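Long-range contacts in ribonucleoside-diphosphate reductase subunit beta (Bacillus halodurans C-125, PDB 2RCC), which probably makes the deoxyribonucleotide precursors of DNA from ribonucleotides, as the small, two-iron subunit of a class I ribonucleotide reductase: residues I179-I184 / K251-K256; E279-Y284 / N308-I313; Y284-A289 / K300-I305. All coordinates share one frame; numbering follows the deposited sequence. Where two conformers were deposited one is given.

In the fold
Following the chain from its N terminus, helix 172-187 and helix 244-268 meet first, in interaction 1, a buried contact that closes a long and mostly helical loop running through helix 207-237. The chain then enters helix 278-295, which serves both remaining contacts. After this helix the chain doubles back along it: residues 300-305 pack on 284-289 in interaction 3, and residues 308-313 then reach 279-284 in interaction 2. Interaction 3 is therefore nested inside the loop closed by interaction 2, and the two share Tyr-284. Met-255 and Lys-251 also touch Pro-301, and Met-255 touches Tyr-302, joining interaction 1 to interaction 3; interactions 1 and 2 do not touch.

Interaction 1: residues I179-I184 / K251-K256; sequences IVYDVI and KTTLMK
Thr-253 packs its methyl group CG2 into the corner formed by the side chains of Tyr-181 and Ile-184, joining two helices of the all-helical, ferritin-like fold of the ribonucleotide reductase small subunit. Helices 172-187 and 244-268 run in roughly the same direction here, with their local axes 10.6 Å apart and crossing at -31°. At that separation the meeting is made mainly by side chains, all of them buried. Thr-253 CG2 lies 3.6 Å from Tyr-181 CE1, approaching the ring obliquely, and, roughly at right angles to that contact, meets Ile-184 CD1, a tight methyl-methyl contact. Val-180 adds a more distant brush through CG1. The threonine is turned so that CG2 lies anti to its backbone N and faces the neighbouring helix, while OG1 sits beside that N and bonds to the carbonyl of Phe-249, one turn earlier. The residue thus presents a hydrocarbon surface across the interface while its hydroxyl is satisfied within its own helix. Leu-254 extends the apolar seam and also touches Arg-292 and Ala-293 of helix 278-295. Phe-231 of helix 207-237 packs on Val-180. Glu-186, an iron ligand by similarity, follows on helix 172-187, its side chain about 8 Å from that of Ile-184. Where the seam reaches Leu-254, Ile-184 CG1 lies 3.9 Å from Leu-254 CD2.

Interaction 2: residues E279-Y284 / N308-I313; sequences EDMETY and NPMKWI
Tyr-284 and Met-310 form the buried heart of this contact, the selenomethionine methyl CE lying over one face of the phenol ring, 4.1 Å from CD2. Its selenium stands obliquely to the ring in a Met-aromatic contact and also meets the selenium of Met-281 at 4.0 Å. Met-281 sets out away from the loop, but turns about both its CB-CG bond (chi2 66°) and its CG-SE bond, which brings the selenium back to it. Asn-308 brings its amide obliquely to the tyrosine, with the two planes 24° apart and OD1 3.3 Å from CD1. That oxygen accepts from Met-310 N in an Asx turn whose N-H comes from above the amide plane, a bent bond (144°) that helps hold the amide beside the ring. Pro-309 presses CG to within 3.5 Å of Thr-283 CB.

Towards solvent the fit relaxes. Asp-280 merely slides past the proline ring, its OD1 3.9 Å from Pro-309 CB. At the other margin, exposed Ile-313 lies over a face of the phenol in one of its two modelled conformers. The loop lies along the start of helix 278-295; Ala-195 of helix 191-202 touches both Met-281 and Ile-313, and Phe-265 of helix 244-268 covers Met-281.

Interaction 3: residues Y284-A289 / K300-I305; sequences YISFIA and KPYPEI
Ser-286 lies against one face of the Tyr-302 ring, its CB 3.7 Å from CD2 and its OG above the rim. This joins helix 278-295 of the ferritin-like fold to the loop that doubles back along it. Ala-289, one turn further on, meets the same ring at its edge, its CB 3.9 Å from CE2 and near the ring plane, so the phenol fits against successive turns of the helix. Ile-305, its CG2 anti to the backbone N and CG1 beside it (chi1 -50°), meets Ser-286 CB with CG1, about at right angles to the ring contact, and Phe-287 N and CB with CG2.

Further out, the loop's own shape sets these groups in place. A type I beta turn from Tyr-302 to Ile-305, closed by a 2.8 Å bond from Ile-305 N to Tyr-302 O, brings both its end residues onto the helix. Pro-301 backs the phenol on the face opposite Ser-286. Beyond the two segments, Lys-262 of helix 244-268 bonds to the serine hydroxyl, and Asn-290 ND2 donates to the carbonyl of Tyr-302, tying the turn to the helix. Pro-301 also reaches the end of the helical segment, where its CD stands 4.2 Å from Ala-289 O.

Interaction 1: residues I179-I184 / K251-K256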
ATOM      1  N   ILE A 179     -11.541   5.856 -13.343  1.00 17.73           N
ATOM      2  CA  ILE A 179     -12.172   5.953 -11.998  1.00 16.09           C
ATOM      3  C   ILE A 179     -13.575   5.335 -12.001  1.00 16.22           C
ATOM      4  O   ILE A 179     -13.961   4.651 -11.047  1.00 17.01           O
ATOM      5  CB  ILE A 179     -12.272   7.444 -11.513  1.00 17.89           C
ATOM      6  CG1 ILE A 179     -10.895   7.982 -11.134  1.00 18.92           C
ATOM      7  CG2 ILE A 179     -13.245   7.612 -10.317  1.00 17.32           C
ATOM      8  CD1 ILE A 179     -10.358   7.428  -9.782  1.00 16.37           C
ATOM      9  N   VAL A 180     -14.340   5.566 -13.068  1.00 16.60           N
ATOM     10  CA  VAL A 180     -15.680   4.965 -13.176  1.00 19.67           C
ATOM     11  C   VAL A 180     -15.577   3.443 -13.222  1.00 18.41           C
ATOM     12  O   VAL A 180     -16.359   2.765 -12.545  1.00 17.02           O
ATOM     13  CB  VAL A 180     -16.512   5.498 -14.381  1.00 19.12           C
ATOM     14  CG1 VAL A 180     -17.859   4.706 -14.514  1.00 24.76           C
ATOM     15  CG2 VAL A 180     -16.781   7.032 -14.228  1.00 13.51           C
ATOM     16  N   TYR A 181     -14.642   2.918 -14.029  1.00 18.19           N
ATOM     17  CA  TYR A 181     -14.438   1.471 -14.089  1.00 19.96           C
ATOM     18  C   TYR A 181     -14.019   0.941 -12.715  1.00 19.13           C
ATOM     19  O   TYR A 181     -14.470  -0.130 -12.333  1.00 21.31           O
ATOM     20  CB  TYR A 181     -13.422   1.046 -15.144  1.00 23.12           C
ATOM     21  CG  TYR A 181     -13.740   1.494 -16.539  1.00 28.15           C
ATOM     22  CD1 TYR A 181     -14.984   1.266 -17.120  1.00 39.34           C
ATOM     23  CD2 TYR A 181     -12.787   2.132 -17.288  1.00 36.51           C
ATOM     24  CE1 TYR A 181     -15.261   1.692 -18.419  1.00 38.18           C
ATOM     25  CE2 TYR A 181     -13.044   2.545 -18.559  1.00 36.05           C
ATOM     26  CZ  TYR A 181     -14.275   2.344 -19.123  1.00 32.97           C
ATOM     27  OH  TYR A 181     -14.471   2.794 -20.413  1.00 41.90           O
ATOM     28  N   ASP A 182     -13.183   1.683 -11.982  1.00 20.81           N
ATOM     29  CA  ASP A 182     -12.788   1.303 -10.585  1.00 20.20           C
ATOM     30  C   ASP A 182     -14.003   1.170  -9.624  1.00 20.34           C
ATOM     31  O   ASP A 182     -14.056   0.262  -8.777  1.00 20.74           O
ATOM     32  CB  ASP A 182     -11.811   2.300  -9.945  1.00 23.78           C
ATOM     33  CG  ASP A 182     -10.428   2.370 -10.605  1.00 26.62           C
ATOM     34  OD1 ASP A 182     -10.006   1.435 -11.314  1.00 28.17           O
ATOM     35  OD2 ASP A 182      -9.732   3.413 -10.386  1.00 25.81           O
ATOM     36  N   VAL A 183     -14.929   2.115  -9.708  1.00 20.51           N
ATOM     37  CA  VAL A 183     -16.179   2.092  -8.935  1.00 20.02           C
ATOM     38  C   VAL A 183     -16.975   0.814  -9.286  1.00 16.30           C
ATOM     39  O   VAL A 183     -17.461   0.138  -8.407  1.00 16.82           O
ATOM     40  CB  VAL A 183     -17.021   3.396  -9.156  1.00 20.03           C
ATOM     41  CG1 VAL A 183     -18.477   3.230  -8.689  1.00 17.31           C
ATOM     42  CG2 VAL A 183     -16.349   4.603  -8.466  1.00 20.53           C
ATOM     43  N   ILE A 184     -17.108   0.510 -10.579  1.00 19.64           N
ATOM     44  CA  ILE A 184     -17.774  -0.717 -11.030  1.00 19.07           C
ATOM     45  C   ILE A 184     -17.104  -1.980 -10.526  1.00 19.75           C
ATOM     46  O   ILE A 184     -17.795  -2.851  -9.993  1.00 22.42           O
ATOM     47  CB  ILE A 184     -17.876  -0.783 -12.591  1.00 23.12           C
ATOM     48  CG1 ILE A 184     -18.907   0.242 -13.085  1.00 20.95           C
ATOM     49  CG2 ILE A 184     -18.238  -2.177 -13.033  1.00 22.08           C
ATOM     50  CD1 ILE A 184     -18.707   0.709 -14.516  1.00 21.42           C
ATOM     51  N   LYS A 251     -23.923   6.592 -17.192  1.00 22.66           N
ATOM     52  CA  LYS A 251     -25.177   5.838 -17.274  0.50 24.03           C
ATOM     53  C   LYS A 251     -24.965   4.586 -18.151  1.00 23.09           C
ATOM     54  O   LYS A 251     -25.252   3.487 -17.728  1.00 22.41           O
ATOM     55  CB  LYS A 251     -26.320   6.742 -17.788  0.50 23.21           C
ATOM     56  CG  LYS A 251     -27.704   6.275 -17.372  0.50 26.73           C
ATOM     57  CD  LYS A 251     -28.830   7.253 -17.743  0.50 26.50           C
ATOM     58  CE  LYS A 251     -29.094   7.307 -19.247  0.50 28.51           C
ATOM     59  NZ  LYS A 251     -30.412   7.954 -19.578  0.50 22.60           N
ATOM     60  N   THR A 252     -24.419   4.772 -19.341  1.00 23.58           N
ATOM     61  CA  THR A 252     -24.134   3.686 -20.266  1.00 24.66           C
ATOM     62  C   THR A 252     -23.194   2.613 -19.705  1.00 22.80           C
ATOM     63  O   THR A 252     -23.465   1.399 -19.828  1.00 18.69           O
ATOM     64  CB  THR A 252     -23.528   4.278 -21.554  1.00 24.81           C
ATOM     65  OG1 THR A 252     -24.532   5.053 -22.199  1.00 30.50           O
ATOM     66  CG2 THR A 252     -23.084   3.176 -22.511  1.00 36.88           C
ATOM     67  N   THR A 253     -22.111   3.059 -19.070  1.00 21.26           N
ATOM     68  CA  THR A 253     -21.117   2.154 -18.499  1.00 21.06           C
ATOM     69  C   THR A 253     -21.702   1.349 -17.331  1.00 22.05           C
ATOM     70  O   THR A 253     -21.488   0.139 -17.267  1.00 22.95           O
ATOM     71  CB  THR A 253     -19.832   2.922 -18.125  1.00 18.93           C
ATOM     72  OG1 THR A 253     -19.402   3.643 -19.287  1.00 20.99           O
ATOM     73  CG2 THR A 253     -18.731   1.961 -17.666  1.00 18.10           C
ATOM     74  N   LEU A 254     -22.441   2.013 -16.432  1.00 21.85           N
ATOM     75  CA  LEU A 254     -23.150   1.306 -15.354  1.00 19.96           C
ATOM     76  C   LEU A 254     -24.183   0.306 -15.871  1.00 19.74           C
ATOM     77  O   LEU A 254     -24.280  -0.793 -15.344  1.00 16.86           O
ATOM     78  CB  LEU A 254     -23.837   2.288 -14.402  1.00 22.43           C
ATOM     79  CG  LEU A 254     -22.905   3.084 -13.479  1.00 20.88           C
ATOM     80  CD1 LEU A 254     -23.694   4.187 -12.799  1.00 17.90           C
ATOM     81  CD2 LEU A 254     -22.197   2.195 -12.477  1.00 27.43           C
HETATM   82  N   MSE A 255     -24.929   0.666 -16.916  1.00 20.34           N
HETATM   83  CA  MSE A 255     -25.914  -0.266 -17.496  1.00 21.28           C
HETATM   84  C   MSE A 255     -25.264  -1.473 -18.148  1.00 21.27           C
HETATM   85  O   MSE A 255     -25.756  -2.588 -17.997  1.00 23.42           O
HETATM   86  CB  MSE A 255     -26.810   0.429 -18.524  1.00 22.55           C
HETATM   87  CG  MSE A 255     -27.719   1.492 -17.937  1.00 20.42           C
HETATM   88 SE   MSE A 255     -28.708   2.534 -19.254  0.75 26.29          SE
HETATM   89  CE  MSE A 255     -27.651   2.427 -20.867  1.00 39.09           C
ATOM     90  N   LYS A 256     -24.167  -1.263 -18.874  1.00 21.22           N
ATOM     91  CA  LYS A 256     -23.426  -2.377 -19.502  1.00 20.11           C
ATOM     92  C   LYS A 256     -22.852  -3.296 -18.444  1.00 22.98           C
ATOM     93  O   LYS A 256     -22.905  -4.530 -18.579  1.00 22.04           O
ATOM     94  CB  LYS A 256     -22.307  -1.840 -20.402  1.00 21.97           C
ATOM     95  CG  LYS A 256     -21.576  -2.902 -21.213  1.00 26.42           C
TER

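Interaction 2: residues E279-Y284 / N308-I313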
ATOM      1  N   GLU A 279     -35.112 -13.155 -10.538  1.00 19.63           N
ATOM      2  CA  GLU A 279     -35.712 -11.861 -10.841  1.00 19.67           C
ATOM      3  C   GLU A 279     -35.360 -10.829  -9.728  1.00 19.56           C
ATOM      4  O   GLU A 279     -35.027  -9.659 -10.005  1.00 18.56           O
ATOM      5  CB  GLU A 279     -37.233 -12.004 -11.095  1.00 21.16           C
ATOM      6  CG  GLU A 279     -37.601 -12.791 -12.391  1.00 33.44           C
ATOM      7  CD  GLU A 279     -37.352 -14.331 -12.356  1.00 44.16           C
ATOM      8  OE1 GLU A 279     -37.269 -14.936 -11.252  1.00 44.31           O
ATOM      9  OE2 GLU A 279     -37.237 -14.939 -13.451  1.00 53.52           O
ATOM     10  N   ASP A 280     -35.409 -11.284  -8.473  1.00 17.51           N
ATOM     11  CA  ASP A 280     -35.029 -10.470  -7.328  1.00 17.10           C
ATOM     12  C   ASP A 280     -33.548 -10.103  -7.368  1.00 17.19           C
ATOM     13  O   ASP A 280     -33.205  -8.985  -7.020  1.00 17.47           O
ATOM     14  CB  ASP A 280     -35.272 -11.200  -5.988  1.00 16.09           C
ATOM     15  CG  ASP A 280     -36.766 -11.292  -5.584  1.00 22.04           C
ATOM     16  OD1 ASP A 280     -37.627 -10.541  -6.096  1.00 22.71           O
ATOM     17  OD2 ASP A 280     -37.055 -12.135  -4.712  1.00 22.29           O
HETATM   18  N   MSE A 281     -32.685 -11.041  -7.767  1.00 16.54           N
HETATM   19  CA  MSE A 281     -31.263 -10.760  -7.884  1.00 18.76           C
HETATM   20  C   MSE A 281     -30.979  -9.727  -8.975  1.00 18.09           C
HETATM   21  O   MSE A 281     -30.142  -8.862  -8.799  1.00 16.27           O
HETATM   22  CB  MSE A 281     -30.463 -12.049  -8.202  1.00 20.15           C
HETATM   23  CG  MSE A 281     -28.938 -11.848  -8.191  1.00 18.88           C
HETATM   24 SE   MSE A 281     -28.229 -11.412  -6.469  0.75 16.17          SE
HETATM   25  CE  MSE A 281     -27.891 -13.236  -5.876  1.00 18.76           C
ATOM     26  N   GLU A 282     -31.643  -9.856 -10.116  1.00 19.02           N
ATOM     27  CA  GLU A 282     -31.445  -8.928 -11.207  1.00 20.76           C
ATOM     28  C   GLU A 282     -31.883  -7.524 -10.785  1.00 21.60           C
ATOM     29  O   GLU A 282     -31.163  -6.570 -11.063  1.00 24.29           O
ATOM     30  CB  GLU A 282     -32.109  -9.453 -12.493  1.00 21.29           C
ATOM     31  CG  GLU A 282     -31.302 -10.665 -13.005  1.00 23.57           C
ATOM     32  CD  GLU A 282     -31.778 -11.259 -14.296  1.00 25.49           C
ATOM     33  OE1 GLU A 282     -32.761 -10.775 -14.853  1.00 43.65           O
ATOM     34  OE2 GLU A 282     -31.155 -12.253 -14.734  1.00 31.25           O
ATOM     35  N   THR A 283     -33.005  -7.419 -10.068  1.00 20.30           N
ATOM     36  CA  THR A 283     -33.477  -6.135  -9.550  1.00 20.84           C
ATOM     37  C   THR A 283     -32.458  -5.569  -8.560  1.00 18.21           C
ATOM     38  O   THR A 283     -32.218  -4.378  -8.566  1.00 17.10           O
ATOM     39  CB  THR A 283     -34.837  -6.239  -8.893  1.00 18.45           C
ATOM     40  OG1 THR A 283     -35.743  -6.867  -9.799  1.00 20.48           O
ATOM     41  CG2 THR A 283     -35.404  -4.852  -8.483  1.00 21.04           C
ATOM     42  N   TYR A 284     -31.887  -6.419  -7.724  1.00 20.57           N
ATOM     43  CA  TYR A 284     -30.835  -6.023  -6.775  1.00 21.50           C
ATOM     44  C   TYR A 284     -29.592  -5.481  -7.498  1.00 21.97           C
ATOM     45  O   TYR A 284     -29.034  -4.461  -7.091  1.00 19.44           O
ATOM     46  CB  TYR A 284     -30.498  -7.190  -5.814  1.00 22.62           C
ATOM     47  CG  TYR A 284     -29.277  -6.974  -4.948  1.00 25.66           C
ATOM     48  CD1 TYR A 284     -29.258  -5.986  -3.963  1.00 27.48           C
ATOM     49  CD2 TYR A 284     -28.137  -7.768  -5.103  1.00 24.36           C
ATOM     50  CE1 TYR A 284     -28.110  -5.784  -3.170  1.00 33.04           C
ATOM     51  CE2 TYR A 284     -27.023  -7.582  -4.324  1.00 29.51           C
ATOM     52  CZ  TYR A 284     -27.013  -6.604  -3.355  1.00 27.32           C
ATOM     53  OH  TYR A 284     -25.872  -6.450  -2.606  1.00 32.88           O
ATOM     54  N   ASN A 308     -34.918  -2.198  -2.830  1.00 46.41           N
ATOM     55  CA  ASN A 308     -34.131  -3.427  -2.954  1.00 45.97           C
ATOM     56  C   ASN A 308     -35.055  -4.580  -2.580  1.00 46.37           C
ATOM     57  O   ASN A 308     -35.436  -4.682  -1.408  1.00 45.98           O
ATOM     58  CB  ASN A 308     -32.917  -3.399  -2.019  1.00 45.18           C
ATOM     59  CG  ASN A 308     -32.135  -4.714  -2.015  1.00 45.13           C
ATOM     60  OD1 ASN A 308     -32.319  -5.599  -2.862  1.00 46.43           O
ATOM     61  ND2 ASN A 308     -31.250  -4.836  -1.056  1.00 42.18           N
ATOM     62  N   PRO A 309     -35.376  -5.477  -3.548  1.00 46.99           N
ATOM     63  CA  PRO A 309     -36.298  -6.564  -3.233  1.00 45.30           C
ATOM     64  C   PRO A 309     -35.723  -7.701  -2.393  1.00 45.68           C
ATOM     65  O   PRO A 309     -36.505  -8.436  -1.808  1.00 49.90           O
ATOM     66  CB  PRO A 309     -36.733  -7.073  -4.605  1.00 46.19           C
ATOM     67  CG  PRO A 309     -35.688  -6.722  -5.503  1.00 46.44           C
ATOM     68  CD  PRO A 309     -34.904  -5.572  -4.942  1.00 48.15           C
HETATM   69  N   MSE A 310     -34.404  -7.870  -2.341  1.00 44.62           N
HETATM   70  CA  MSE A 310     -33.802  -8.889  -1.460  1.00 42.81           C
HETATM   71  C   MSE A 310     -33.628  -8.307  -0.080  1.00 41.88           C
HETATM   72  O   MSE A 310     -32.509  -7.976   0.341  1.00 39.12           O
HETATM   73  CB  MSE A 310     -32.491  -9.440  -2.016  1.00 43.08           C
HETATM   74  CG  MSE A 310     -32.737 -10.667  -2.852  1.00 39.16           C
HETATM   75 SE   MSE A 310     -31.259 -10.964  -3.957  0.75 39.15          SE
HETATM   76  CE  MSE A 310     -29.779 -10.708  -2.744  1.00 46.64           C
ATOM     77  N   LYS A 311     -34.755  -8.229   0.630  1.00 40.24           N
ATOM     78  CA  LYS A 311     -34.820  -7.624   1.963  1.00 40.87           C
ATOM     79  C   LYS A 311     -33.744  -8.174   2.918  1.00 38.50           C
ATOM     80  O   LYS A 311     -33.142  -7.411   3.663  1.00 38.60           O
ATOM     81  CB  LYS A 311     -36.246  -7.737   2.552  1.00 39.10           C
ATOM     82  N   TRP A 312     -33.471  -9.478   2.842  1.00 39.78           N
ATOM     83  CA  TRP A 312     -32.451 -10.139   3.696  1.00 41.06           C
ATOM     84  C   TRP A 312     -31.013  -9.642   3.557  1.00 41.56           C
ATOM     85  O   TRP A 312     -30.225  -9.918   4.444  1.00 47.31           O
ATOM     86  CB  TRP A 312     -32.486 -11.685   3.548  1.00 37.93           C
ATOM     87  CG  TRP A 312     -32.179 -12.206   2.183  1.00 32.70           C
ATOM     88  CD1 TRP A 312     -33.071 -12.560   1.243  1.00 31.03           C
ATOM     89  CD2 TRP A 312     -30.881 -12.420   1.604  1.00 30.42           C
ATOM     90  NE1 TRP A 312     -32.438 -12.980   0.109  1.00 31.93           N
ATOM     91  CE2 TRP A 312     -31.086 -12.906   0.304  1.00 29.12           C
ATOM     92  CE3 TRP A 312     -29.573 -12.261   2.062  1.00 33.23           C
ATOM     93  CZ2 TRP A 312     -30.034 -13.222  -0.545  1.00 31.51           C
ATOM     94  CZ3 TRP A 312     -28.541 -12.585   1.222  1.00 33.11           C
ATOM     95  CH2 TRP A 312     -28.775 -13.057  -0.066  1.00 24.67           C
ATOM     96  N   ILE A 313     -30.661  -8.961   2.457  1.00 42.91           N
ATOM     97  CA  ILE A 313     -29.320  -8.373   2.228  0.50 42.28           C
ATOM     98  C   ILE A 313     -29.115  -7.198   3.172  1.00 42.85           C
ATOM     99  O   ILE A 313     -27.982  -6.849   3.533  1.00 41.74           O
ATOM    100  CB  ILE A 313     -29.147  -7.843   0.759  0.50 41.74           C
ATOM    101  CG1 ILE A 313     -28.887  -8.969  -0.228  0.50 39.25           C
ATOM    102  CG2 ILE A 313     -27.953  -6.887   0.613  0.50 44.91           C
ATOM    103  CD1 ILE A 313     -27.410  -9.399  -0.343  0.50 23.25           C
TER

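Interaction 3: residues Y284-A289 / K300-I305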
ATOM      1  N   TYR A 284     -31.887  -6.419  -7.724  1.00 20.57           N
ATOM      2  CA  TYR A 284     -30.835  -6.023  -6.775  1.00 21.50           C
ATOM      3  C   TYR A 284     -29.592  -5.481  -7.498  1.00 21.97           C
ATOM      4  O   TYR A 284     -29.034  -4.461  -7.091  1.00 19.44           O
ATOM      5  CB  TYR A 284     -30.498  -7.190  -5.814  1.00 22.62           C
ATOM      6  CG  TYR A 284     -29.277  -6.974  -4.948  1.00 25.66           C
ATOM      7  CD1 TYR A 284     -29.258  -5.986  -3.963  1.00 27.48           C
ATOM      8  CD2 TYR A 284     -28.137  -7.768  -5.103  1.00 24.36           C
ATOM      9  CE1 TYR A 284     -28.110  -5.784  -3.170  1.00 33.04           C
ATOM     10  CE2 TYR A 284     -27.023  -7.582  -4.324  1.00 29.51           C
ATOM     11  CZ  TYR A 284     -27.013  -6.604  -3.355  1.00 27.32           C
ATOM     12  OH  TYR A 284     -25.872  -6.450  -2.606  1.00 32.88           O
ATOM     13  N   ILE A 285     -29.179  -6.131  -8.584  1.00 21.49           N
ATOM     14  CA  ILE A 285     -28.051  -5.617  -9.398  1.00 23.08           C
ATOM     15  C   ILE A 285     -28.395  -4.215  -9.989  1.00 22.26           C
ATOM     16  O   ILE A 285     -27.542  -3.328  -9.988  1.00 24.04           O
ATOM     17  CB  ILE A 285     -27.667  -6.603 -10.527  1.00 23.78           C
ATOM     18  CG1 ILE A 285     -27.133  -7.911  -9.921  1.00 25.78           C
ATOM     19  CG2 ILE A 285     -26.614  -5.980 -11.517  1.00 21.88           C
ATOM     20  CD1 ILE A 285     -27.179  -9.098 -10.892  1.00 21.36           C
ATOM     21  N   SER A 286     -29.623  -4.010 -10.452  1.00 23.15           N
ATOM     22  CA  SER A 286     -30.064  -2.681 -10.962  1.00 21.99           C
ATOM     23  C   SER A 286     -30.023  -1.615  -9.873  1.00 21.30           C
ATOM     24  O   SER A 286     -29.571  -0.470 -10.099  1.00 20.37           O
ATOM     25  CB  SER A 286     -31.478  -2.722 -11.548  1.00 23.38           C
ATOM     26  OG  SER A 286     -31.517  -3.537 -12.700  1.00 22.34           O
ATOM     27  N   PHE A 287     -30.527  -1.996  -8.706  1.00 20.91           N
ATOM     28  CA  PHE A 287     -30.493  -1.159  -7.503  1.00 20.72           C
ATOM     29  C   PHE A 287     -29.046  -0.733  -7.152  1.00 21.10           C
ATOM     30  O   PHE A 287     -28.802   0.434  -6.807  1.00 21.51           O
ATOM     31  CB  PHE A 287     -31.127  -1.950  -6.352  1.00 20.92           C
ATOM     32  CG  PHE A 287     -31.141  -1.232  -5.042  1.00 29.25           C
ATOM     33  CD1 PHE A 287     -32.144  -0.315  -4.761  1.00 34.87           C
ATOM     34  CD2 PHE A 287     -30.181  -1.495  -4.073  1.00 32.02           C
ATOM     35  CE1 PHE A 287     -32.185   0.334  -3.544  1.00 33.11           C
ATOM     36  CE2 PHE A 287     -30.220  -0.836  -2.847  1.00 35.45           C
ATOM     37  CZ  PHE A 287     -31.234   0.075  -2.590  1.00 31.26           C
ATOM     38  N   ILE A 288     -28.087  -1.659  -7.225  1.00 21.91           N
ATOM     39  CA  ILE A 288     -26.669  -1.320  -6.967  1.00 21.16           C
ATOM     40  C   ILE A 288     -26.158  -0.353  -8.020  1.00 23.36           C
ATOM     41  O   ILE A 288     -25.475   0.614  -7.663  1.00 25.83           O
ATOM     42  CB  ILE A 288     -25.717  -2.553  -6.914  1.00 23.66           C
ATOM     43  CG1 ILE A 288     -26.121  -3.541  -5.806  1.00 28.59           C
ATOM     44  CG2 ILE A 288     -24.277  -2.119  -6.670  1.00 19.45           C
ATOM     45  CD1 ILE A 288     -26.366  -2.896  -4.475  1.00 24.81           C
ATOM     46  N   ALA A 289     -26.496  -0.584  -9.292  1.00 20.57           N
ATOM     47  CA  ALA A 289     -26.098   0.336 -10.364  1.00 21.91           C
ATOM     48  C   ALA A 289     -26.624   1.762 -10.047  1.00 21.59           C
ATOM     49  O   ALA A 289     -25.881   2.728 -10.188  1.00 25.42           O
ATOM     50  CB  ALA A 289     -26.601  -0.141 -11.746  1.00 18.91           C
ATOM     51  N   LYS A 300     -29.877   8.181 -11.965  1.00 29.38           N
ATOM     52  CA  LYS A 300     -30.075   6.734 -11.876  1.00 31.03           C
ATOM     53  C   LYS A 300     -30.356   6.117 -13.243  1.00 32.57           C
ATOM     54  O   LYS A 300     -31.282   6.562 -13.898  1.00 35.56           O
ATOM     55  CB  LYS A 300     -31.271   6.419 -10.970  1.00 29.04           C
ATOM     56  CG  LYS A 300     -31.064   6.764  -9.532  1.00 32.39           C
ATOM     57  CD  LYS A 300     -32.252   6.351  -8.710  1.00 32.17           C
ATOM     58  CE  LYS A 300     -32.013   6.600  -7.225  1.00 38.32           C
ATOM     59  NZ  LYS A 300     -33.208   6.319  -6.389  1.00 35.50           N
ATOM     60  N   PRO A 301     -29.568   5.107 -13.690  1.00 32.81           N
ATOM     61  CA  PRO A 301     -29.937   4.475 -14.976  1.00 30.02           C
ATOM     62  C   PRO A 301     -31.298   3.750 -14.974  1.00 29.55           C
ATOM     63  O   PRO A 301     -31.928   3.649 -16.030  1.00 28.38           O
ATOM     64  CB  PRO A 301     -28.798   3.476 -15.229  1.00 31.16           C
ATOM     65  CG  PRO A 301     -28.038   3.354 -13.944  1.00 33.21           C
ATOM     66  CD  PRO A 301     -28.329   4.545 -13.116  1.00 30.60           C
ATOM     67  N   TYR A 302     -31.758   3.285 -13.807  1.00 28.54           N
ATOM     68  CA  TYR A 302     -33.008   2.536 -13.660  1.00 28.01           C
ATOM     69  C   TYR A 302     -33.909   3.241 -12.649  1.00 29.50           C
ATOM     70  O   TYR A 302     -34.224   2.678 -11.597  1.00 28.98           O
ATOM     71  CB  TYR A 302     -32.723   1.085 -13.218  1.00 27.68           C
ATOM     72  CG  TYR A 302     -31.706   0.383 -14.084  1.00 25.31           C
ATOM     73  CD1 TYR A 302     -32.021   0.010 -15.383  1.00 26.21           C
ATOM     74  CD2 TYR A 302     -30.418   0.105 -13.607  1.00 18.61           C
ATOM     75  CE1 TYR A 302     -31.082  -0.621 -16.194  1.00 26.66           C
ATOM     76  CE2 TYR A 302     -29.465  -0.534 -14.414  1.00 22.25           C
ATOM     77  CZ  TYR A 302     -29.816  -0.897 -15.702  1.00 27.80           C
ATOM     78  OH  TYR A 302     -28.911  -1.523 -16.511  1.00 24.75           O
ATOM     79  N   PRO A 303     -34.428   4.440 -13.011  1.00 33.64           N
ATOM     80  CA  PRO A 303     -35.259   5.205 -12.065  1.00 35.06           C
ATOM     81  C   PRO A 303     -36.458   4.445 -11.535  1.00 35.60           C
ATOM     82  O   PRO A 303     -36.857   4.704 -10.415  1.00 38.43           O
ATOM     83  CB  PRO A 303     -35.687   6.444 -12.860  1.00 35.95           C
ATOM     84  CG  PRO A 303     -35.503   6.076 -14.276  1.00 37.39           C
ATOM     85  CD  PRO A 303     -34.350   5.111 -14.318  1.00 31.98           C
ATOM     86  N   GLU A 304     -37.010   3.508 -12.310  1.00 36.49           N
ATOM     87  CA  GLU A 304     -38.107   2.671 -11.833  1.00 36.75           C
ATOM     88  C   GLU A 304     -37.728   1.809 -10.627  1.00 37.77           C
ATOM     89  O   GLU A 304     -38.586   1.521  -9.810  1.00 37.73           O
ATOM     90  CB  GLU A 304     -38.703   1.796 -12.954  1.00 37.09           C
ATOM     91  CG  GLU A 304     -37.909   0.535 -13.422  1.00 41.38           C
ATOM     92  CD  GLU A 304     -36.690   0.826 -14.297  1.00 41.76           C
ATOM     93  OE1 GLU A 304     -36.242   1.981 -14.382  1.00 29.31           O
ATOM     94  OE2 GLU A 304     -36.183  -0.130 -14.918  1.00 47.08           O
ATOM     95  N   ILE A 305     -36.459   1.406 -10.505  1.00 37.88           N
ATOM     96  CA  ILE A 305     -36.025   0.575  -9.370  1.00 38.66           C
ATOM     97  C   ILE A 305     -35.662   1.492  -8.197  1.00 39.62           C
ATOM     98  O   ILE A 305     -34.547   2.027  -8.138  1.00 38.52           O
ATOM     99  CB  ILE A 305     -34.827  -0.385  -9.720  1.00 38.10           C
ATOM    100  CG1 ILE A 305     -35.094  -1.176 -11.009  1.00 35.10           C
ATOM    101  CG2 ILE A 305     -34.532  -1.329  -8.536  1.00 35.87           C
ATOM    102  CD1 ILE A 305     -36.362  -1.988 -11.005  1.00 27.61           C
TER